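Long-range contacts in glycoside hydrolase family 88 protein (Bacteroides vulgatus, PDB 4Q88), which is of unknown function but probably acts as a glycoside hydrolase: residues A[204-209]-A[258-263]; A[270-275]-A[318-323]. All blocks are in the same frame, centred on the assembly; numbering follows the deposited sequence. Where two conformers were deposited one is given.

In the fold
Both contacts bring loops of the helical fold together near the start of a helix. Interaction 1 pairs two loops, one leading into helix 209-225, about 18 Å from the centre of the chain. It is partly buried, and waters fill out its hydrogen bonding. Interaction 2 lies deeper, about 14 Å from that centre. There the first turn of helix 272-287 meets the loop 318-323. A buried glutamate caps the helix and also binds the loop, and a threonine beside it adds two bonds. The two contacts are neighbours: W208 NE1 lies 2.9 Å from Q322 OE1, a probable hydrogen bond, and R259 packs on E271 and Q322. The S209 hydroxyl also comes close to G274.

Interaction 1 of 2, residues A[204-209]-A[258-263]; sequences KKDFWS and TRSLID
D206 reaches across to S260 with one carboxylate oxygen. S260 OG donates to D206 OD1 at 2.7 Å and comes from above the carboxylate plane. D206 CG stands opposite the backbone N (chi1 -164°), which brings OD1 round to S260 although CB points away. H198 holds the other oxygen, and water 4 also donates to OD1. A lysine in place of D206 would probably leave the S260 hydroxyl and H198 without the carboxylate that each binds through a different oxygen. Water 3 donates to S260 OG and K205 O and accepts from the backbone N of F207 and of I262. The apolar side is built by L261 and I262. L261 CD1 packs on F207 CB at 4.0 Å, while L261 CD2 lies against S209 CB. I262 CD1 comes to the edge of the F207 ring, 4.2 Å from CD2. The indole edge of W208 faces the backbone, with CD1 3.4 Å from R259 O. Two backbone bonds join the irregular loops: L261 N to F207 O at 2.9 Å and S209 N to R259 O at 2.8 Å. They frame one antiparallel bridge, W208 with S260, where helix 209-225 of the family's probable six-hairpin (alpha/alpha) barrel begins.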
loop_
_atom_site.group_PDB
_atom_site.type_symbol
_atom_site.label_atom_id
_atom_site.label_comp_id
_atom_site.label_asym_id
_atom_site.label_seq_id
_atom_site.Cartn_x
_atom_site.Cartn_y
_atom_site.Cartn_z
ATOM N N LYS A 204 7.854 -24.415 -6.365
ATOM C CA LYS A 204 7.718 -23.184 -7.163
ATOM C C LYS A 204 8.444 -22.011 -6.503
ATOM O O LYS A 204 8.757 -22.047 -5.315
ATOM C CB LYS A 204 6.254 -22.814 -7.349
ATOM C CG LYS A 204 5.304 -23.919 -7.842
ATOM C CD LYS A 204 5.659 -24.433 -9.233
ATOM C CE LYS A 204 4.782 -25.603 -9.694
ATOM N NZ LYS A 204 3.347 -25.236 -9.718
ATOM N N LYS A 205 8.625 -20.912 -7.246
ATOM C CA LYS A 205 9.038 -19.664 -6.634
ATOM C C LYS A 205 7.921 -19.089 -5.790
ATOM O O LYS A 205 6.742 -19.142 -6.187
ATOM C CB LYS A 205 9.399 -18.668 -7.708
ATOM C CG LYS A 205 10.674 -19.056 -8.472
ATOM C CD LYS A 205 11.016 -18.081 -9.597
ATOM C CE LYS A 205 12.473 -18.362 -10.119
ATOM N NZ LYS A 205 12.944 -17.305 -11.078
ATOM N N ASP A 206 8.251 -18.645 -4.590
ATOM C CA ASP A 206 7.280 -18.161 -3.609
ATOM C C ASP A 206 7.183 -16.621 -3.542
ATOM O O ASP A 206 8.035 -15.960 -2.928
ATOM C CB ASP A 206 7.629 -18.711 -2.232
ATOM C CG ASP A 206 6.481 -18.579 -1.233
ATOM O OD1 ASP A 206 5.337 -18.165 -1.593
ATOM O OD2 ASP A 206 6.771 -18.947 -0.056
ATOM N N PHE A 207 6.168 -16.067 -4.196
ATOM C CA PHE A 207 5.914 -14.636 -4.251
ATOM C C PHE A 207 4.668 -14.322 -3.431
ATOM O O PHE A 207 3.562 -14.797 -3.766
ATOM C CB PHE A 207 5.768 -14.160 -5.700
ATOM C CG PHE A 207 7.016 -14.327 -6.523
ATOM C CD1 PHE A 207 8.101 -13.505 -6.298
ATOM C CD2 PHE A 207 7.067 -15.249 -7.555
ATOM C CE1 PHE A 207 9.240 -13.619 -7.050
ATOM C CE2 PHE A 207 8.201 -15.383 -8.302
ATOM C CZ PHE A 207 9.301 -14.577 -8.055
ATOM N N TRP A 208 4.852 -13.587 -2.332
ATOM C CA TRP A 208 3.725 -13.273 -1.466
ATOM C C TRP A 208 2.824 -12.243 -2.084
ATOM O O TRP A 208 3.280 -11.129 -2.386
ATOM C CB TRP A 208 4.233 -12.792 -0.116
ATOM C CG TRP A 208 3.211 -12.512 0.909
ATOM C CD1 TRP A 208 2.114 -13.258 1.199
ATOM C CD2 TRP A 208 3.242 -11.455 1.869
ATOM N NE1 TRP A 208 1.420 -12.689 2.263
ATOM C CE2 TRP A 208 2.105 -11.586 2.681
ATOM C CE3 TRP A 208 4.109 -10.364 2.085
ATOM C CZ2 TRP A 208 1.837 -10.716 3.758
ATOM C CZ3 TRP A 208 3.795 -9.452 3.131
ATOM C CH2 TRP A 208 2.659 -9.636 3.926
ATOM N N SER A 209 1.525 -12.533 -2.157
ATOM C CA SER A 209 0.541 -11.625 -2.771
ATOM C C SER A 209 0.448 -10.267 -2.120
ATOM O O SER A 209 0.596 -9.242 -2.829
ATOM C CB SER A 209 -0.888 -12.243 -2.746
ATOM O OG SER A 209 -1.858 -11.372 -3.322
ATOM N N THR A 258 -4.072 -15.689 -5.007
ATOM C CA THR A 258 -3.716 -16.462 -3.806
ATOM C C THR A 258 -2.455 -15.956 -3.106
ATOM O O THR A 258 -1.566 -15.334 -3.731
ATOM C CB THR A 258 -3.521 -17.956 -4.168
ATOM O OG1 THR A 258 -2.579 -18.100 -5.244
ATOM C CG2 THR A 258 -4.813 -18.565 -4.595
ATOM N N ARG A 259 -2.331 -16.270 -1.824
ATOM C CA ARG A 259 -1.268 -15.736 -1.016
ATOM C C ARG A 259 0.151 -16.060 -1.543
ATOM O O ARG A 259 1.044 -15.230 -1.405
ATOM C CB ARG A 259 -1.433 -16.242 0.410
ATOM C CG ARG A 259 -2.605 -15.588 1.163
ATOM C CD ARG A 259 -2.922 -16.441 2.389
ATOM N NE ARG A 259 -3.752 -17.562 2.017
ATOM C CZ ARG A 259 -4.000 -18.599 2.802
ATOM N NH1 ARG A 259 -3.572 -18.587 4.087
ATOM N NH2 ARG A 259 -4.761 -19.603 2.339
ATOM N N SER A 260 0.356 -17.269 -2.090
ATOM C CA SER A 260 1.538 -17.588 -2.867
ATOM C C SER A 260 1.123 -17.507 -4.316
ATOM O O SER A 260 0.322 -18.334 -4.800
ATOM C CB SER A 260 2.104 -18.994 -2.513
ATOM O OG SER A 260 3.337 -19.179 -3.157
ATOM N N LEU A 261 1.562 -16.448 -4.999
ATOM C CA LEU A 261 0.961 -16.040 -6.254
ATOM C C LEU A 261 0.988 -17.117 -7.341
ATOM O O LEU A 261 -0.006 -17.269 -8.059
ATOM C CB LEU A 261 1.629 -14.752 -6.780
ATOM C CG LEU A 261 1.285 -13.478 -6.054
ATOM C CD1 LEU A 261 2.256 -12.347 -6.433
ATOM C CD2 LEU A 261 -0.154 -13.064 -6.286
ATOM N N ILE A 262 2.094 -17.856 -7.425
ATOM C CA ILE A 262 2.190 -18.890 -8.436
ATOM C C ILE A 262 2.164 -20.334 -7.876
ATOM O O ILE A 262 2.341 -21.265 -8.615
ATOM C CB ILE A 262 3.323 -18.619 -9.424
ATOM C CG1 ILE A 262 4.672 -18.617 -8.728
ATOM C CG2 ILE A 262 3.129 -17.248 -10.110
ATOM C CD1 ILE A 262 5.821 -18.634 -9.720
ATOM N N ASP A 263 1.788 -20.496 -6.597
ATOM C CA ASP A 263 1.437 -21.816 -6.010
ATOM C C ASP A 263 0.105 -21.695 -5.250
ATOM O O ASP A 263 0.070 -21.620 -4.008
ATOM C CB ASP A 263 2.526 -22.322 -5.131
ATOM C CG ASP A 263 2.367 -23.809 -4.812
ATOM O OD1 ASP A 263 1.260 -24.343 -5.003
ATOM O OD2 ASP A 263 3.346 -24.467 -4.407
HETATM O O HOH W 1 0.930 -25.464 -7.499
HETATM O O HOH W 2 3.403 -22.140 -11.298
HETATM O O HOH W 3 4.358 -18.025 -5.499
HETATM O O HOH W 4 3.820 -16.660 -0.033
#

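Interaction 2 of 2, residues A[270-275]-A[318-323]; sequences PETSGT and IGYIQP
The Y320 ring and the pyrrolidine of P270 meet at a slant. P270 CB is 3.8 Å from Y320 CD1, and P270 CG lies near CD1 and CE1 of the same ring. Y306 and T310 of helix 293-311 also touch the Y320 side chain. The second flat group is the carboxylate of E271, the N-cap residue of helix 272-287. Both of its oxygens accept backbone N-H groups of the first helical turn. OE1 uses its syn lone pair for G274 N. OE2 takes S273 N from above the carboxylate plane and S273 OG on the syn side, 18° out of that plane. The anti lone pair of OE2 is left for the other segment, where Q322 N donates at 2.9 Å in a nearly straight bond (175° at the hydrogen). Three donors thus grip OE2, which should hold the carboxylate against rotation. The chain of E271 bends at chi2 (-78°), which turns the carboxylate back to the helix start. Its CG rests on Q322 CB at 3.7 Å. R210 binds S273 OG and the carbonyl oxygens of Q322 and P323, and makes a long, weak ion pair with E271 OE2.

T272 makes the other polar link. T272 N donates to Y320 O at 2.9 Å from above the carbonyl plane. The T272 methyl, anti to the backbone N, packs on I318 CG2 at 3.7 Å. I321 adds apolar cover, its CG1 lying against T272 CB and its CG2 against S273 CB. The T272 hydroxyl also bonds to Y306 OH, and it donates to G319 O over 2.7 Å between T272 OG1 and that oxygen.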
loop_
_atom_site.group_PDB
_atom_site.type_symbol
_atom_site.label_atom_id
_atom_site.label_comp_id
_atom_site.label_asym_id
_atom_site.label_seq_id
_atom_site.Cartn_x
_atom_site.Cartn_y
_atom_site.Cartn_z
ATOM N N PRO A 270 -9.494 -17.698 -1.596
ATOM C CA PRO A 270 -9.510 -16.235 -1.606
ATOM C C PRO A 270 -8.612 -15.582 -0.576
ATOM O O PRO A 270 -8.487 -16.061 0.579
ATOM C CB PRO A 270 -10.944 -15.888 -1.251
ATOM C CG PRO A 270 -11.732 -17.121 -1.260
ATOM C CD PRO A 270 -10.835 -18.301 -1.400
ATOM N N GLU A 271 -8.032 -14.445 -0.983
ATOM C CA GLU A 271 -7.382 -13.513 -0.081
ATOM C C GLU A 271 -7.648 -12.099 -0.647
ATOM O O GLU A 271 -7.557 -11.881 -1.849
ATOM C CB GLU A 271 -5.879 -13.795 0.096
ATOM C CG GLU A 271 -5.304 -13.154 1.367
ATOM C CD GLU A 271 -5.033 -11.643 1.240
ATOM O OE1 GLU A 271 -4.519 -11.258 0.176
ATOM O OE2 GLU A 271 -5.318 -10.872 2.218
ATOM N N THR A 272 -8.043 -11.190 0.230
ATOM C CA THR A 272 -8.543 -9.876 -0.193
ATOM C C THR A 272 -7.488 -8.769 -0.289
ATOM O O THR A 272 -7.637 -7.862 -1.122
ATOM C CB THR A 272 -9.670 -9.451 0.735
ATOM O OG1 THR A 272 -10.769 -10.353 0.525
ATOM C CG2 THR A 272 -10.118 -7.991 0.494
ATOM N N SER A 273 -6.541 -8.735 0.634
ATOM C CA SER A 273 -5.688 -7.550 0.732
ATOM C C SER A 273 -4.765 -7.434 -0.458
ATOM O O SER A 273 -4.670 -6.360 -1.055
ATOM C CB SER A 273 -4.917 -7.494 2.043
ATOM O OG SER A 273 -4.065 -8.625 2.222
ATOM N N GLY A 274 -4.133 -8.527 -0.873
ATOM C CA GLY A 274 -3.357 -8.485 -2.114
ATOM C C GLY A 274 -4.205 -8.114 -3.320
ATOM O O GLY A 274 -3.932 -7.142 -4.054
ATOM N N THR A 275 -5.323 -8.802 -3.435
ATOM C CA THR A 275 -6.273 -8.561 -4.496
ATOM C C THR A 275 -6.652 -7.099 -4.563
ATOM O O THR A 275 -6.700 -6.551 -5.665
ATOM C CB THR A 275 -7.534 -9.441 -4.327
ATOM O OG1 THR A 275 -7.123 -10.830 -4.290
ATOM C CG2 THR A 275 -8.487 -9.222 -5.391
ATOM N N ILE A 318 -15.059 -6.024 5.545
ATOM C CA ILE A 318 -14.318 -6.578 4.422
ATOM C C ILE A 318 -13.615 -7.851 4.952
ATOM O O ILE A 318 -12.812 -7.778 5.890
ATOM C CB ILE A 318 -13.236 -5.620 3.919
ATOM C CG1 ILE A 318 -13.855 -4.268 3.537
ATOM C CG2 ILE A 318 -12.534 -6.201 2.695
ATOM C CD1 ILE A 318 -14.969 -4.367 2.497
ATOM N N GLY A 319 -13.934 -8.975 4.354
ATOM C CA GLY A 319 -13.451 -10.272 4.844
ATOM C C GLY A 319 -12.316 -10.864 3.996
ATOM O O GLY A 319 -11.852 -10.259 3.019
ATOM N N TYR A 320 -11.887 -12.057 4.403
ATOM C CA TYR A 320 -10.809 -12.789 3.741
ATOM C C TYR A 320 -9.483 -12.022 3.700
ATOM O O TYR A 320 -8.675 -12.260 2.822
ATOM C CB TYR A 320 -11.175 -13.249 2.320
ATOM C CG TYR A 320 -12.376 -14.149 2.207
ATOM C CD1 TYR A 320 -12.254 -15.526 2.335
ATOM C CD2 TYR A 320 -13.652 -13.628 2.011
ATOM C CE1 TYR A 320 -13.370 -16.363 2.221
ATOM C CE2 TYR A 320 -14.769 -14.449 1.895
ATOM C CZ TYR A 320 -14.627 -15.817 1.998
ATOM O OH TYR A 320 -15.780 -16.601 1.869
ATOM N N ILE A 321 -9.234 -11.204 4.712
ATOM C CA ILE A 321 -7.942 -10.512 4.830
ATOM C C ILE A 321 -6.948 -11.374 5.590
ATOM O O ILE A 321 -7.133 -11.704 6.788
ATOM C CB ILE A 321 -8.105 -9.116 5.454
ATOM C CG1 ILE A 321 -8.979 -8.245 4.551
ATOM C CG2 ILE A 321 -6.701 -8.466 5.663
ATOM C CD1 ILE A 321 -9.569 -7.044 5.242
ATOM N N GLN A 322 -5.840 -11.734 4.932
ATOM C CA GLN A 322 -4.797 -12.565 5.561
ATOM C C GLN A 322 -4.298 -11.794 6.805
ATOM O O GLN A 322 -3.992 -10.610 6.715
ATOM C CB GLN A 322 -3.608 -12.762 4.625
ATOM C CG GLN A 322 -2.464 -13.539 5.276
ATOM C CD GLN A 322 -1.307 -13.805 4.329
ATOM O OE1 GLN A 322 -1.205 -13.238 3.249
ATOM N NE2 GLN A 322 -0.432 -14.701 4.731
ATOM N N PRO A 323 -4.175 -12.459 7.939
ATOM C CA PRO A 323 -3.748 -11.756 9.173
ATOM C C PRO A 323 -2.259 -11.412 9.143
ATOM O O PRO A 323 -1.523 -11.854 8.247
ATOM C CB PRO A 323 -4.005 -12.779 10.277
ATOM C CG PRO A 323 -4.208 -14.058 9.587
ATOM C CD PRO A 323 -4.782 -13.762 8.244
HETATM O O HOH W 5 -1.664 -12.078 0.677
#